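Local coordinates for DUF952 domain-containing protein (Caulobacter vibrioides, PDB 2O0Q) that is of unknown function but belongs to the DUF952 family, whose relationship to ADP-ribosyltransferase-like proteins hints at, without proving, a related activity, at residues L3-L8 and L58-A63; Q19-G24 and Y85-V90. All coordinates share one frame; numbering follows the deposited sequence.

Interaction 1 pairs two central strands of the antiparallel main sheet, and interaction 2 is a small two-strand sheet packed over one face of it; their centres lie about 12 Å apart. The two meet through side chains. Leu8 CD1 of interaction 1 sits over one face of the Phe22 ring of interaction 2, 3.4 Å from Phe22 CE1, while Lys6 CE approaches at the ring's edge, 3.7 Å from Phe22 CE2. Leu88 completes the join, its CD2 standing 3.9 Å from Val61 CG2 and 4.2 Å from Leu59 CD1. Along the chain the four segments alternate, 3-8, 19-24, 58-63, 85-90, so the two pairings interlock the fold.

Interaction 1 (L3-L8 and L58-A63); sequences LIYKIL and LLAVEA
Ile4 and Val61 exchange two backbone hydrogen bonds, Ile4 N to Val61 O and Val61 N to Ile4 O, both 2.7 Å. Lys6 and Leu59 repeat the pattern: Leu59 N reaches Lys6 O at 2.8 Å in an almost straight bond (175°), and Lys6 N returns to Leu59 O. The non-hydrogen-bonded pairs alternate with these, Tyr5-Ala60 between them and Leu3-Glu62 and Ile7-Leu58 at the two ends; Leu3 CA and Tyr5 CA make CA-H...O contacts to Val61 O and Leu59 O.

These are neighbouring inner strands of the six-stranded antiparallel sheet; strand 34-38 flanks 3-9 and strand 93-98 flanks 56-62.

Apolar packing divides between the two faces. On the Tyr5 face, Leu58 CD1 comes to the ring edge near its plane, 3.2 Å from Tyr5 CD2, while its other methyl, CD2, meets Ile7 CG1 at 3.9 Å. Ala60 CB lies obliquely to the same ring. On the Ile4 face, chi1 of 50° sets Ile4 CG1 between N and the carbonyl carbon, 3.9 Å from Val61 CB, and CG2 reaches Ala63 CB. Leu8 CD2 packs on Leu59 CG at 3.8 Å.

Lys6 leads away from Leu59, its NZ salt-bridged to Asp28 and hydrogen-bonded to His35 O.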
loop_
_atom_site.group_PDB
_atom_site.type_symbol
_atom_site.label_atom_id
_atom_site.label_comp_id
_atom_site.label_asym_id
_atom_site.label_seq_id
_atom_site.Cartn_x
_atom_site.Cartn_y
_atom_site.Cartn_z
ATOM N N LEU A 3 -11.673 0.803 0.188
ATOM C CA LEU A 3 -10.363 1.123 -0.362
ATOM C C LEU A 3 -9.272 0.535 0.521
ATOM O O LEU A 3 -9.376 0.558 1.746
ATOM C CB LEU A 3 -10.141 2.636 -0.428
ATOM C CG LEU A 3 -10.860 3.483 -1.472
ATOM C CD1 LEU A 3 -10.375 4.923 -1.348
ATOM C CD2 LEU A 3 -10.576 2.947 -2.863
ATOM N N ILE A 4 -8.235 -0.010 -0.102
ATOM C CA ILE A 4 -7.107 -0.523 0.653
ATOM C C ILE A 4 -5.916 0.246 0.103
ATOM O O ILE A 4 -5.988 0.813 -0.997
ATOM C CB ILE A 4 -6.929 -2.051 0.509
ATOM C CG1 ILE A 4 -6.939 -2.469 -0.961
ATOM C CG2 ILE A 4 -8.032 -2.756 1.296
ATOM C CD1 ILE A 4 -6.657 -3.949 -1.160
ATOM N N TYR A 5 -4.832 0.287 0.862
ATOM C CA TYR A 5 -3.684 1.074 0.454
ATOM C C TYR A 5 -2.342 0.382 0.442
ATOM O O TYR A 5 -2.059 -0.494 1.260
ATOM C CB TYR A 5 -3.567 2.301 1.354
ATOM C CG TYR A 5 -4.814 3.153 1.404
ATOM C CD1 TYR A 5 -5.910 2.788 2.190
ATOM C CD2 TYR A 5 -4.907 4.314 0.642
ATOM C CE1 TYR A 5 -7.073 3.563 2.211
ATOM C CE2 TYR A 5 -6.054 5.095 0.653
ATOM C CZ TYR A 5 -7.133 4.716 1.435
ATOM O OH TYR A 5 -8.267 5.500 1.429
ATOM N N LYS A 6 -1.509 0.823 -0.492
ATOM C CA LYS A 6 -0.164 0.314 -0.628
ATOM C C LYS A 6 0.744 1.528 -0.574
ATOM O O LYS A 6 0.463 2.561 -1.196
ATOM C CB LYS A 6 0.025 -0.402 -1.974
ATOM C CG LYS A 6 1.430 -0.990 -2.164
ATOM C CD LYS A 6 1.680 -2.157 -1.209
ATOM C CE LYS A 6 3.169 -2.462 -1.054
ATOM N NZ LYS A 6 3.411 -3.604 -0.105
ATOM N N ILE A 7 1.820 1.413 0.191
ATOM C CA ILE A 7 2.804 2.478 0.294
ATOM C C ILE A 7 4.067 1.917 -0.352
ATOM O O ILE A 7 4.490 0.810 -0.020
ATOM C CB ILE A 7 3.095 2.834 1.771
ATOM C CG1 ILE A 7 1.822 3.382 2.421
ATOM C CG2 ILE A 7 4.234 3.854 1.854
ATOM C CD1 ILE A 7 1.933 3.631 3.921
ATOM N N LEU A 8 4.647 2.660 -1.293
ATOM C CA LEU A 8 5.866 2.211 -1.959
ATOM C C LEU A 8 6.668 3.400 -2.466
ATOM O O LEU A 8 6.156 4.520 -2.563
ATOM C CB LEU A 8 5.543 1.262 -3.127
ATOM C CG LEU A 8 5.138 1.820 -4.499
ATOM C CD1 LEU A 8 5.031 0.672 -5.485
ATOM C CD2 LEU A 8 3.824 2.551 -4.424
ATOM N N LEU A 58 1.469 6.844 -2.336
ATOM C CA LEU A 58 0.365 6.116 -1.729
ATOM C C LEU A 58 -0.589 5.680 -2.835
ATOM O O LEU A 58 -1.060 6.511 -3.615
ATOM C CB LEU A 58 -0.367 7.030 -0.735
ATOM C CG LEU A 58 -1.557 6.529 0.095
ATOM C CD1 LEU A 58 -2.730 6.224 -0.805
ATOM C CD2 LEU A 58 -1.153 5.303 0.904
ATOM N N LEU A 59 -0.868 4.381 -2.910
ATOM C CA LEU A 59 -1.794 3.872 -3.915
ATOM C C LEU A 59 -3.091 3.477 -3.221
ATOM O O LEU A 59 -3.076 2.701 -2.261
ATOM C CB LEU A 59 -1.228 2.639 -4.632
ATOM C CG LEU A 59 0.142 2.689 -5.314
ATOM C CD1 LEU A 59 0.488 1.294 -5.826
ATOM C CD2 LEU A 59 0.154 3.712 -6.452
ATOM N N ALA A 60 -4.202 4.026 -3.705
ATOM C CA ALA A 60 -5.524 3.722 -3.163
ATOM C C ALA A 60 -6.146 2.699 -4.105
ATOM O O ALA A 60 -6.225 2.925 -5.317
ATOM C CB ALA A 60 -6.373 4.984 -3.111
ATOM N N VAL A 61 -6.592 1.579 -3.546
ATOM C CA VAL A 61 -7.156 0.500 -4.346
ATOM C C VAL A 61 -8.529 0.007 -3.890
ATOM O O VAL A 61 -8.754 -0.217 -2.698
ATOM C CB VAL A 61 -6.185 -0.706 -4.354
ATOM C CG1 VAL A 61 -6.803 -1.868 -5.097
ATOM C CG2 VAL A 61 -4.856 -0.302 -4.986
ATOM N N GLU A 62 -9.440 -0.167 -4.844
ATOM C CA GLU A 62 -10.771 -0.670 -4.523
ATOM C C GLU A 62 -10.598 -2.168 -4.287
ATOM O O GLU A 62 -10.178 -2.893 -5.184
ATOM C CB GLU A 62 -11.734 -0.431 -5.686
ATOM C CG GLU A 62 -13.169 -0.287 -5.237
ATOM C CD GLU A 62 -13.389 0.990 -4.448
ATOM O OE1 GLU A 62 -14.289 1.014 -3.581
ATOM O OE2 GLU A 62 -12.665 1.975 -4.706
ATOM N N ALA A 63 -10.929 -2.628 -3.085
ATOM C CA ALA A 63 -10.760 -4.035 -2.731
ATOM C C ALA A 63 -11.711 -5.034 -3.390
ATOM O O ALA A 63 -11.275 -6.075 -3.875
ATOM C CB ALA A 63 -10.828 -4.192 -1.215
#

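Interaction 2 (Q19-G24 and Y85-V90); sequences QGRFEG and YRPLLV
A short two-stranded antiparallel sheet, separate from the main one, joins strand 21-22 to strand 88-89, with Phe22 and Leu88 as its hydrogen-bonded pair. Phe22 N donates to Leu88 O at 2.7 Å in a nearly straight bond, and Leu88 N answers to Phe22 O at 2.8 Å with a more bent N-H. A third bond, from Val90 N to Gly20 O at 3.1 Å, extends the pairing past the strand end; here the donor stands 40° out of the carbonyl plane, off the lone pairs. Gly20 is the first residue to leave helix 10-19, with a positive phi of 93°, and its carbonyl O takes the Val90 N-H.

The two sides of this sheet differ sharply. Phe22 and Leu88 are buried on the side turned to the main sheet, with Phe22 CB 4.4 Å from Leu88 CB. Phe22 has CG anti to its own N (chi1 176°), which carries the ring away from Leu88 and onto Lys6, Leu8 and Ala16; Gly24 N lies over the centre of one ring face.

Arg21 and Leu89 occupy the other, more exposed side as a non-hydrogen-bonded pair, Leu89 CD1 meeting Arg21 CB. Arg21 and Pro87 run side by side in the same direction, and the arginine, bent at chi2, continues to Glu23, with NH2 in a salt bridge to OE2. Within the second segment, Arg86 NH2 forms a salt bridge with Glu92 OE2, while OE1 of the same carboxylate accepts from Leu89 N, tying the segment to the chain that follows. Val90, which touches Trp13 of helix 10-19, closes the contact by setting CG2 3.3 Å from Gly20 O.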
loop_
_atom_site.group_PDB
_atom_site.type_symbol
_atom_site.label_atom_id
_atom_site.label_comp_id
_atom_site.label_asym_id
_atom_site.label_seq_id
_atom_site.Cartn_x
_atom_site.Cartn_y
_atom_site.Cartn_z
ATOM N N GLN A 19 6.008 -1.891 -16.350
ATOM C CA GLN A 19 5.720 -3.309 -16.541
ATOM C C GLN A 19 4.221 -3.589 -16.670
ATOM O O GLN A 19 3.823 -4.672 -17.094
ATOM C CB GLN A 19 6.296 -4.123 -15.376
ATOM C CG GLN A 19 7.806 -3.986 -15.215
ATOM C CD GLN A 19 8.578 -4.526 -16.412
ATOM O OE1 GLN A 19 9.763 -4.227 -16.589
ATOM N NE2 GLN A 19 7.912 -5.333 -17.233
ATOM N N GLY A 20 3.395 -2.615 -16.309
ATOM C CA GLY A 20 1.955 -2.803 -16.387
ATOM C C GLY A 20 1.356 -3.311 -15.085
ATOM O O GLY A 20 0.134 -3.365 -14.927
ATOM N N ARG A 21 2.217 -3.696 -14.148
ATOM C CA ARG A 21 1.746 -4.192 -12.860
ATOM C C ARG A 21 2.825 -4.130 -11.785
ATOM O O ARG A 21 4.021 -4.133 -12.086
ATOM C CB ARG A 21 1.219 -5.631 -12.997
ATOM C CG ARG A 21 2.273 -6.745 -13.126
ATOM C CD ARG A 21 3.043 -6.703 -14.441
ATOM N NE ARG A 21 3.888 -7.888 -14.613
ATOM C CZ ARG A 21 3.448 -9.084 -15.001
ATOM N NH1 ARG A 21 2.161 -9.275 -15.271
ATOM N NH2 ARG A 21 4.294 -10.100 -15.110
ATOM N N PHE A 22 2.390 -4.056 -10.532
ATOM C CA PHE A 22 3.301 -4.007 -9.395
ATOM C C PHE A 22 3.386 -5.422 -8.841
ATOM O O PHE A 22 2.384 -5.985 -8.401
ATOM C CB PHE A 22 2.762 -3.045 -8.329
ATOM C CG PHE A 22 3.585 -3.006 -7.068
ATOM C CD1 PHE A 22 4.941 -2.713 -7.115
ATOM C CD2 PHE A 22 2.994 -3.253 -5.826
ATOM C CE1 PHE A 22 5.699 -2.666 -5.945
ATOM C CE2 PHE A 22 3.740 -3.209 -4.656
ATOM C CZ PHE A 22 5.093 -2.916 -4.714
ATOM N N GLU A 23 4.579 -6.005 -8.874
ATOM C CA GLU A 23 4.750 -7.367 -8.394
ATOM C C GLU A 23 5.045 -7.448 -6.909
ATOM O O GLU A 23 5.050 -8.533 -6.331
ATOM C CB GLU A 23 5.848 -8.065 -9.194
ATOM C CG GLU A 23 5.592 -8.009 -10.692
ATOM C CD GLU A 23 6.542 -8.873 -11.483
ATOM O OE1 GLU A 23 7.770 -8.732 -11.295
ATOM O OE2 GLU A 23 6.059 -9.687 -12.299
ATOM N N GLY A 24 5.291 -6.301 -6.288
ATOM C CA GLY A 24 5.548 -6.295 -4.858
ATOM C C GLY A 24 6.895 -5.756 -4.425
ATOM O O GLY A 24 7.854 -5.734 -5.199
ATOM N N TYR A 85 -2.582 -11.975 -3.168
ATOM C CA TYR A 85 -1.743 -13.066 -3.634
ATOM C C TYR A 85 -1.571 -13.109 -5.145
ATOM O O TYR A 85 -1.781 -14.145 -5.783
ATOM C CB TYR A 85 -2.295 -14.398 -3.120
ATOM C CG TYR A 85 -2.074 -14.589 -1.634
ATOM C CD1 TYR A 85 -2.769 -13.829 -0.692
ATOM C CD2 TYR A 85 -1.126 -15.499 -1.172
ATOM C CE1 TYR A 85 -2.516 -13.975 0.681
ATOM C CE2 TYR A 85 -0.869 -15.650 0.184
ATOM C CZ TYR A 85 -1.560 -14.892 1.103
ATOM O OH TYR A 85 -1.287 -15.069 2.439
ATOM N N ARG A 86 -1.174 -11.969 -5.700
ATOM C CA ARG A 86 -0.928 -11.814 -7.131
ATOM C C ARG A 86 -0.479 -10.377 -7.344
ATOM O O ARG A 86 -0.736 -9.513 -6.508
ATOM C CB ARG A 86 -2.200 -12.073 -7.945
ATOM C CG ARG A 86 -3.323 -11.051 -7.758
ATOM C CD ARG A 86 -4.428 -11.301 -8.790
ATOM N NE ARG A 86 -5.601 -10.441 -8.640
ATOM C CZ ARG A 86 -5.640 -9.140 -8.918
ATOM N NH1 ARG A 86 -4.562 -8.508 -9.369
ATOM N NH2 ARG A 86 -6.773 -8.469 -8.753
ATOM N N PRO A 87 0.210 -10.101 -8.457
ATOM C CA PRO A 87 0.642 -8.717 -8.674
ATOM C C PRO A 87 -0.547 -7.767 -8.804
ATOM O O PRO A 87 -1.634 -8.166 -9.229
ATOM C CB PRO A 87 1.483 -8.808 -9.951
ATOM C CG PRO A 87 0.964 -10.049 -10.632
ATOM C CD PRO A 87 0.744 -10.996 -9.495
ATOM N N LEU A 88 -0.344 -6.513 -8.409
ATOM C CA LEU A 88 -1.398 -5.510 -8.498
ATOM C C LEU A 88 -1.306 -4.813 -9.846
ATOM O O LEU A 88 -0.279 -4.230 -10.187
ATOM C CB LEU A 88 -1.254 -4.480 -7.380
ATOM C CG LEU A 88 -2.194 -3.277 -7.373
ATOM C CD1 LEU A 88 -3.609 -3.736 -7.063
ATOM C CD2 LEU A 88 -1.716 -2.276 -6.336
ATOM N N LEU A 89 -2.381 -4.886 -10.618
ATOM C CA LEU A 89 -2.415 -4.252 -11.925
ATOM C C LEU A 89 -2.363 -2.741 -11.774
ATOM O O LEU A 89 -2.946 -2.181 -10.845
ATOM C CB LEU A 89 -3.694 -4.649 -12.662
ATOM C CG LEU A 89 -3.638 -5.720 -13.756
ATOM C CD1 LEU A 89 -2.637 -6.810 -13.424
ATOM C CD2 LEU A 89 -5.035 -6.282 -13.948
ATOM N N VAL A 90 -1.654 -2.077 -12.682
ATOM C CA VAL A 90 -1.569 -0.622 -12.629
ATOM C C VAL A 90 -2.976 -0.062 -12.801
ATOM O O VAL A 90 -3.327 0.956 -12.202
ATOM C CB VAL A 90 -0.640 -0.070 -13.740
ATOM C CG1 VAL A 90 -0.766 1.441 -13.835
ATOM C CG2 VAL A 90 0.799 -0.447 -13.435
#